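Local coordinates for protein Hpr(Ser) kinase (Coxiella burnetii, PDB 3TQF) that probably phosphorylates and dephosphorylates a serine of the phosphocarrier protein HPr, acting as an ATP-binding kinase and as a hydrolase, at residues A[34-38]-A[39-43]; A[60-64]-A[65-69]; A[100-104]-A[105-109]. All coordinates share one frame; numbering follows the deposited sequence.

Contact 1: residues A[34-38]-A[39-43]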
loop_
_atom_site.group_PDB
_atom_site.type_symbol
_atom_site.label_atom_id
_atom_site.label_comp_id
_atom_site.label_asym_id
_atom_site.label_seq_id
_atom_site.Cartn_x
_atom_site.Cartn_y
_atom_site.Cartn_z
ATOM N N LEU A 34 9.860 5.533 4.753
ATOM C CA LEU A 34 8.732 5.617 5.674
ATOM C C LEU A 34 7.896 4.340 5.643
ATOM O O LEU A 34 7.617 3.753 6.685
ATOM C CB LEU A 34 7.847 6.829 5.341
ATOM C CG LEU A 34 6.781 7.212 6.384
ATOM C CD1 LEU A 34 7.421 7.606 7.701
ATOM C CD2 LEU A 34 5.887 8.339 5.874
ATOM N N ALA A 35 7.510 3.905 4.447
ATOM C CA ALA A 35 6.700 2.695 4.289
ATOM C C ALA A 35 7.401 1.463 4.867
ATOM O O ALA A 35 6.772 0.648 5.536
ATOM C CB ALA A 35 6.353 2.473 2.832
ATOM N N LEU A 36 8.704 1.342 4.621
ATOM C CA LEU A 36 9.486 0.253 5.196
ATOM C C LEU A 36 9.540 0.327 6.727
ATOM O O LEU A 36 9.466 -0.705 7.393
ATOM C CB LEU A 36 10.894 0.231 4.602
ATOM C CG LEU A 36 10.962 -0.250 3.148
ATOM C CD1 LEU A 36 12.301 0.093 2.533
ATOM C CD2 LEU A 36 10.705 -1.744 3.056
ATOM N N ILE A 37 9.652 1.535 7.283
ATOM C CA ILE A 37 9.587 1.712 8.743
ATOM C C ILE A 37 8.238 1.214 9.273
ATOM O O ILE A 37 8.173 0.579 10.322
ATOM C CB ILE A 37 9.772 3.202 9.193
ATOM C CG1 ILE A 37 11.092 3.804 8.695
ATOM C CG2 ILE A 37 9.711 3.318 10.718
ATOM C CD1 ILE A 37 12.308 2.958 8.978
ATOM N N ASP A 38 7.175 1.507 8.528
ATOM C CA ASP A 38 5.806 1.132 8.895
ATOM C C ASP A 38 5.599 -0.378 8.858
ATOM O O ASP A 38 4.744 -0.902 9.561
ATOM C CB ASP A 38 4.806 1.828 7.959
ATOM C CG ASP A 38 3.359 1.585 8.352
ATOM O OD1 ASP A 38 2.978 1.917 9.495
ATOM O OD2 ASP A 38 2.597 1.068 7.507
ATOM N N ARG A 39 6.392 -1.079 8.050
ATOM C CA ARG A 39 6.346 -2.546 8.021
ATOM C C ARG A 39 7.208 -3.188 9.108
ATOM O O ARG A 39 7.295 -4.403 9.168
ATOM C CB ARG A 39 6.775 -3.106 6.663
ATOM C CG ARG A 39 6.303 -2.310 5.451
ATOM C CD ARG A 39 5.504 -3.110 4.451
ATOM N NE ARG A 39 5.796 -4.537 4.435
ATOM C CZ ARG A 39 4.922 -5.459 4.040
ATOM N NH1 ARG A 39 3.712 -5.110 3.608
ATOM N NH2 ARG A 39 5.255 -6.739 4.078
ATOM N N GLY A 40 7.848 -2.385 9.953
ATOM C CA GLY A 40 8.610 -2.899 11.094
ATOM C C GLY A 40 10.120 -2.907 10.908
ATOM O O GLY A 40 10.841 -3.461 11.740
ATOM N N HIS A 41 10.603 -2.293 9.831
ATOM C CA HIS A 41 12.036 -2.223 9.561
ATOM C C HIS A 41 12.605 -0.970 10.209
ATOM O O HIS A 41 11.885 -0.263 10.916
ATOM C CB HIS A 41 12.299 -2.257 8.054
ATOM C CG HIS A 41 11.683 -3.442 7.375
ATOM N ND1 HIS A 41 11.898 -4.735 7.799
ATOM C CD2 HIS A 41 10.837 -3.527 6.324
ATOM C CE1 HIS A 41 11.219 -5.566 7.032
ATOM N NE2 HIS A 41 10.567 -4.859 6.130
ATOM N N GLN A 42 13.888 -0.699 9.991
ATOM C CA GLN A 42 14.575 0.356 10.727
ATOM C C GLN A 42 15.311 1.329 9.822
ATOM O O GLN A 42 15.828 0.957 8.770
ATOM C CB GLN A 42 15.572 -0.255 11.715
ATOM C CG GLN A 42 14.934 -1.054 12.829
ATOM C CD GLN A 42 15.956 -1.783 13.676
ATOM O OE1 GLN A 42 16.870 -2.423 13.152
ATOM N NE2 GLN A 42 15.802 -1.702 14.992
ATOM N N LEU A 43 15.364 2.581 10.268
ATOM C CA LEU A 43 16.109 3.639 9.596
ATOM C C LEU A 43 17.508 3.736 10.191
ATOM O O LEU A 43 17.670 3.708 11.408
ATOM C CB LEU A 43 15.383 4.979 9.776
ATOM C CG LEU A 43 16.098 6.267 9.357
ATOM C CD1 LEU A 43 16.387 6.285 7.865
ATOM C CD2 LEU A 43 15.257 7.461 9.760
HETATM O O HOH W 1 10.057 -0.011 12.968
#

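Contact 2: residues A[60-64]-A[65-69]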
loop_
_atom_site.group_PDB
_atom_site.type_symbol
_atom_site.label_atom_id
_atom_site.label_comp_id
_atom_site.label_asym_id
_atom_site.label_seq_id
_atom_site.Cartn_x
_atom_site.Cartn_y
_atom_site.Cartn_z
ATOM N N GLY A 60 28.020 1.510 8.074
ATOM C CA GLY A 60 27.403 2.777 7.698
ATOM C C GLY A 60 26.732 3.425 8.894
ATOM O O GLY A 60 25.978 2.775 9.615
ATOM N N SER A 61 27.002 4.711 9.097
ATOM C CA SER A 61 26.484 5.442 10.247
ATOM C C SER A 61 25.974 6.815 9.831
ATOM O O SER A 61 26.503 7.427 8.907
ATOM C CB SER A 61 27.569 5.587 11.307
ATOM O OG SER A 61 28.824 5.808 10.697
ATOM N N CYS A 62 24.943 7.285 10.525
ATOM C CA CYS A 62 24.310 8.566 10.230
ATOM C C CYS A 62 24.986 9.626 11.085
ATOM O O CYS A 62 25.233 9.395 12.266
ATOM C CB CYS A 62 22.822 8.487 10.580
ATOM S SG CYS A 62 21.743 9.798 9.911
ATOM N N PRO A 63 25.300 10.791 10.498
ATOM C CA PRO A 63 25.844 11.868 11.327
ATOM C C PRO A 63 24.769 12.427 12.255
ATOM O O PRO A 63 23.586 12.379 11.914
ATOM C CB PRO A 63 26.300 12.920 10.305
ATOM C CG PRO A 63 25.562 12.625 9.056
ATOM C CD PRO A 63 25.157 11.180 9.083
ATOM N N SER A 64 25.179 12.936 13.416
ATOM C CA SER A 64 24.250 13.492 14.408
ATOM C C SER A 64 23.365 14.589 13.809
ATOM O O SER A 64 23.502 14.945 12.642
ATOM C CB SER A 64 25.024 14.083 15.603
ATOM O OG SER A 64 26.033 13.209 16.073
ATOM N N VAL A 65 22.468 15.130 14.624
ATOM C CA VAL A 65 21.624 16.260 14.238
ATOM C C VAL A 65 20.556 15.812 13.256
ATOM O O VAL A 65 19.365 15.973 13.522
ATOM C CB VAL A 65 22.434 17.450 13.648
ATOM C CG1 VAL A 65 21.532 18.663 13.444
ATOM C CG2 VAL A 65 23.603 17.813 14.561
ATOM N N ALA A 66 20.986 15.260 12.123
ATOM C CA ALA A 66 20.079 14.646 11.153
ATOM C C ALA A 66 19.571 13.280 11.605
ATOM O O ALA A 66 18.591 12.784 11.066
ATOM C CB ALA A 66 20.768 14.511 9.802
ATOM N N ASN A 67 20.232 12.667 12.579
ATOM C CA ASN A 67 19.867 11.325 13.014
ATOM C C ASN A 67 18.420 11.233 13.498
ATOM O O ASN A 67 17.991 12.009 14.351
ATOM C CB ASN A 67 20.803 10.835 14.120
ATOM C CG ASN A 67 20.752 9.335 14.297
ATOM O OD1 ASN A 67 21.058 8.584 13.373
ATOM N ND2 ASN A 67 20.362 8.887 15.482
ATOM N N GLY A 68 17.677 10.279 12.941
ATOM C CA GLY A 68 16.291 10.038 13.335
ATOM C C GLY A 68 15.251 10.780 12.514
ATOM O O GLY A 68 14.055 10.545 12.684
ATOM N N TYR A 69 15.696 11.661 11.618
ATOM C CA TYR A 69 14.787 12.496 10.837
ATOM C C TYR A 69 14.745 12.109 9.359
ATOM O O TYR A 69 15.759 11.727 8.779
ATOM C CB TYR A 69 15.170 13.966 10.978
ATOM C CG TYR A 69 14.996 14.497 12.380
ATOM C CD1 TYR A 69 13.741 14.864 12.854
ATOM C CD2 TYR A 69 16.085 14.632 13.236
ATOM C CE1 TYR A 69 13.577 15.354 14.142
ATOM C CE2 TYR A 69 15.930 15.121 14.522
ATOM C CZ TYR A 69 14.675 15.478 14.969
ATOM O OH TYR A 69 14.517 15.962 16.244
#

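Contact 3: residues A[100-104]-A[105-109]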
loop_
_atom_site.group_PDB
_atom_site.type_symbol
_atom_site.label_atom_id
_atom_site.label_comp_id
_atom_site.label_asym_id
_atom_site.label_seq_id
_atom_site.Cartn_x
_atom_site.Cartn_y
_atom_site.Cartn_z
ATOM N N SER A 100 19.446 -0.164 -6.397
ATOM C CA SER A 100 19.395 1.015 -7.246
ATOM C C SER A 100 18.066 1.013 -7.992
ATOM O O SER A 100 17.858 0.188 -8.880
ATOM C CB SER A 100 20.564 0.993 -8.227
ATOM O OG SER A 100 20.621 2.190 -8.974
ATOM N N LEU A 101 17.170 1.926 -7.613
ATOM C CA LEU A 101 15.836 2.011 -8.206
ATOM C C LEU A 101 15.927 2.677 -9.561
ATOM O O LEU A 101 16.365 3.816 -9.657
ATOM C CB LEU A 101 14.896 2.816 -7.311
ATOM C CG LEU A 101 14.637 2.290 -5.897
ATOM C CD1 LEU A 101 13.810 3.293 -5.125
ATOM C CD2 LEU A 101 13.950 0.932 -5.928
ATOM N N VAL A 102 15.505 1.963 -10.601
ATOM C CA VAL A 102 15.661 2.408 -11.982
ATOM C C VAL A 102 14.308 2.509 -12.665
ATOM O O VAL A 102 13.416 1.709 -12.395
ATOM C CB VAL A 102 16.534 1.419 -12.776
ATOM C CG1 VAL A 102 16.652 1.846 -14.236
ATOM C CG2 VAL A 102 17.907 1.302 -12.137
ATOM N N LYS A 103 14.161 3.493 -13.549
ATOM C CA LYS A 103 12.941 3.648 -14.333
ATOM C C LYS A 103 12.915 2.518 -15.356
ATOM O O LYS A 103 13.929 2.257 -16.006
ATOM C CB LYS A 103 12.910 4.997 -15.057
ATOM C CG LYS A 103 13.073 6.233 -14.159
ATOM C CD LYS A 103 11.746 6.824 -13.708
ATOM C CE LYS A 103 11.949 8.206 -13.090
ATOM N NZ LYS A 103 12.226 9.257 -14.113
ATOM N N PRO A 104 11.766 1.838 -15.505
ATOM C CA PRO A 104 11.653 0.707 -16.421
ATOM C C PRO A 104 12.265 0.930 -17.801
ATOM O O PRO A 104 12.889 0.020 -18.341
ATOM C CB PRO A 104 10.144 0.513 -16.531
ATOM C CG PRO A 104 9.630 0.929 -15.210
ATOM C CD PRO A 104 10.530 2.028 -14.726
ATOM N N GLU A 105 12.095 2.130 -18.355
ATOM C CA GLU A 105 12.571 2.434 -19.715
ATOM C C GLU A 105 14.102 2.415 -19.801
ATOM O O GLU A 105 14.661 2.080 -20.847
ATOM C CB GLU A 105 12.069 3.802 -20.213
ATOM C CG GLU A 105 10.703 4.247 -19.700
ATOM C CD GLU A 105 10.801 5.060 -18.414
ATOM O OE1 GLU A 105 11.367 6.176 -18.459
ATOM O OE2 GLU A 105 10.322 4.580 -17.363
ATOM N N LYS A 106 14.764 2.778 -18.701
ATOM C CA LYS A 106 16.226 2.877 -18.648
ATOM C C LYS A 106 16.873 1.592 -18.129
ATOM O O LYS A 106 18.094 1.513 -17.982
ATOM C CB LYS A 106 16.631 4.063 -17.766
ATOM C CG LYS A 106 16.123 5.414 -18.284
ATOM C CD LYS A 106 16.051 6.472 -17.182
ATOM C CE LYS A 106 15.206 7.663 -17.616
ATOM N NZ LYS A 106 15.159 8.719 -16.569
HETATM N N MSE A 107 16.044 0.586 -17.866
HETATM C CA MSE A 107 16.498 -0.682 -17.317
HETATM C C MSE A 107 17.211 -1.504 -18.393
HETATM O O MSE A 107 16.672 -1.679 -19.482
HETATM C CB MSE A 107 15.287 -1.455 -16.797
HETATM C CG MSE A 107 15.624 -2.663 -15.970
HETATM SE SE MSE A 107 16.007 -2.259 -14.107
HETATM C CE MSE A 107 16.350 -4.107 -13.597
ATOM N N PRO A 108 18.423 -2.019 -18.094
ATOM C CA PRO A 108 19.141 -2.847 -19.076
ATOM C C PRO A 108 18.454 -4.180 -19.366
ATOM O O PRO A 108 17.551 -4.588 -18.634
ATOM C CB PRO A 108 20.505 -3.102 -18.416
ATOM C CG PRO A 108 20.595 -2.164 -17.272
ATOM C CD PRO A 108 19.200 -1.848 -16.852
ATOM N N LEU A 109 18.896 -4.856 -20.422
ATOM C CA LEU A 109 18.331 -6.150 -20.793
ATOM C C LEU A 109 18.573 -7.179 -19.694
ATOM O O LEU A 109 19.579 -7.125 -18.983
ATOM C CB LEU A 109 18.907 -6.645 -22.126
ATOM C CG LEU A 109 18.582 -5.793 -23.360
ATOM C CD1 LEU A 109 19.143 -6.438 -24.629
ATOM C CD2 LEU A 109 17.077 -5.556 -23.497
#

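Contact 1: residues A[34-38]-A[39-43]
A Schellman motif ends helix 29-38 where L36 and I37 turn their carbonyls toward G40 and H41. The outer bond runs from H41 N to L36 O (3.1 Å). The inner one joins G40 N to I37 O (3.0 Å). G40 takes a positive phi of 103°, at which a side chain would press on the carbonyl oxygen of R39, so glycine suits this position. R39 N makes two weak bonds back into the last turn, to A35 O and L36 O, while R39 CG lies near A35 O.

Side chains follow the turn. With its CG beside the backbone N (chi1 -55°), H41 folds its ring back toward the helix; L36 O sits obliquely to that ring, and L36 CD2 meets H41 CD2 at 3.7 Å as the two side chains slant past one another. I37 reaches across with CD1, which packs on L43 CB at 3.8 Å and also lies by the backbone of Q42 and L43. A water donates to H41 O (2.8 Å) and weakly to I37 O.

E146 of helix 141-165 takes a salt bridge from R39 NH2 and a hydrogen bond from H41 NE2. D38 forms a salt bridge with R39 of the second subunit, and R39 one with D38 of the third, so the helix terminus also lies at the subunit interface. With G40 at the C' position, this is a glycine-based Schellman C-cap, and it turns helix 29-38 directly into strand 42-45 of the main sheet.

Contact 2: residues A[60-64]-A[65-69]
V65 follows S64 at the apex of a tight bend and is itself the central residue of a classic gamma turn: with phi 73° and psi -59°, it lets A66 N bond to S64 O (2.6 Å). CG2 of V65 is placed beside its own backbone N and therefore turns back over S64, coming 4.1 Å from S64 CB. A66 CB lies 4.0 Å from S64 O, and A66 is also the first residue of a type II beta turn.

N67 makes the main side-chain contact. Its CG is anti to the backbone N (chi1 -162°), which brings OD1 of the amide alongside the C62 side chain, where N67 OD1 lies 3.3 Å from C62 CB and 3.7 Å from C62 SG, next to the disulfide that C62 forms with C45. G68 supplies the positive phi required at the third position of the type II turn, and Y69 N closes that turn on A66 O (3.2 Å).

The gamma turn and the type II turn thus bridge strand 58-61 and strand 69-72 at the surface: C62 is tied to strand 42-45, G68 bonds to the backbone of V80 in helix 80-84, and Y69 rests on I77 and D79 of strand 76-79.

Contact 3: residues A[100-104]-A[105-109]
V102 and M107 meet in a local surface contact where strand 92-102 gives way to the loop leading to strand 117-123. The selenium of M107, a selenomethionine, rests 3.9 Å from V102 CB; with M107 CG anti to its backbone N (chi1 -169°) and a bend at the next bond, SE passes beside V102 CB while CE continues away. M107 also lies against L117, L132 and P134. V102 CG1 packs on the K106 and M107 backbone and comes 4.2 Å from K106 CB.

K103 and K106 run side by side in the same direction, their NZ atoms 3.9 Å apart. They converge on one carboxylate: K106 forms a salt bridge with E24, and K103 a long, weak ion pair with it. E24 follows strand 17-23, within what is probably the P-loop, a phosphate-binding motif consistent with the ATP binding expected of this family; its negative charge probably eases the closeness of the two amines.

Between V102 and M107 the chain makes a short 3-10 turn. K106 N bonds to K103 O (2.9 Å) and M107 N to P104 O (3.2 Å). E105 bends its carboxylate back obliquely past the N-CD side of P104, which leaves E105 OE2 3.5 Å from K103 CB and 3.7 Å from P104 CD.

From the N terminus, the chain runs through helix 29-38 to contact 1, which closes the turn into strand 42-45. After strands 48-53 and 58-61 it reaches contact 2, two turns leading to the two-stranded sheet of 69-72 and 76-79. Contact 3 comes last, its 3-10 turn starting the loop from strand 92-102 to strand 117-123. They follow in series and neither nest nor cross. The centres of contacts 1 and 2 lie 16 Å apart, and the disulfide links strand 42-45, which begins in contact 1, to contact 2. Contacts 2 and 3, 30 Å between centres, lie on opposite sides of the chain's centre, although strands 58-61 and 92-102 are neighbours in the main sheet.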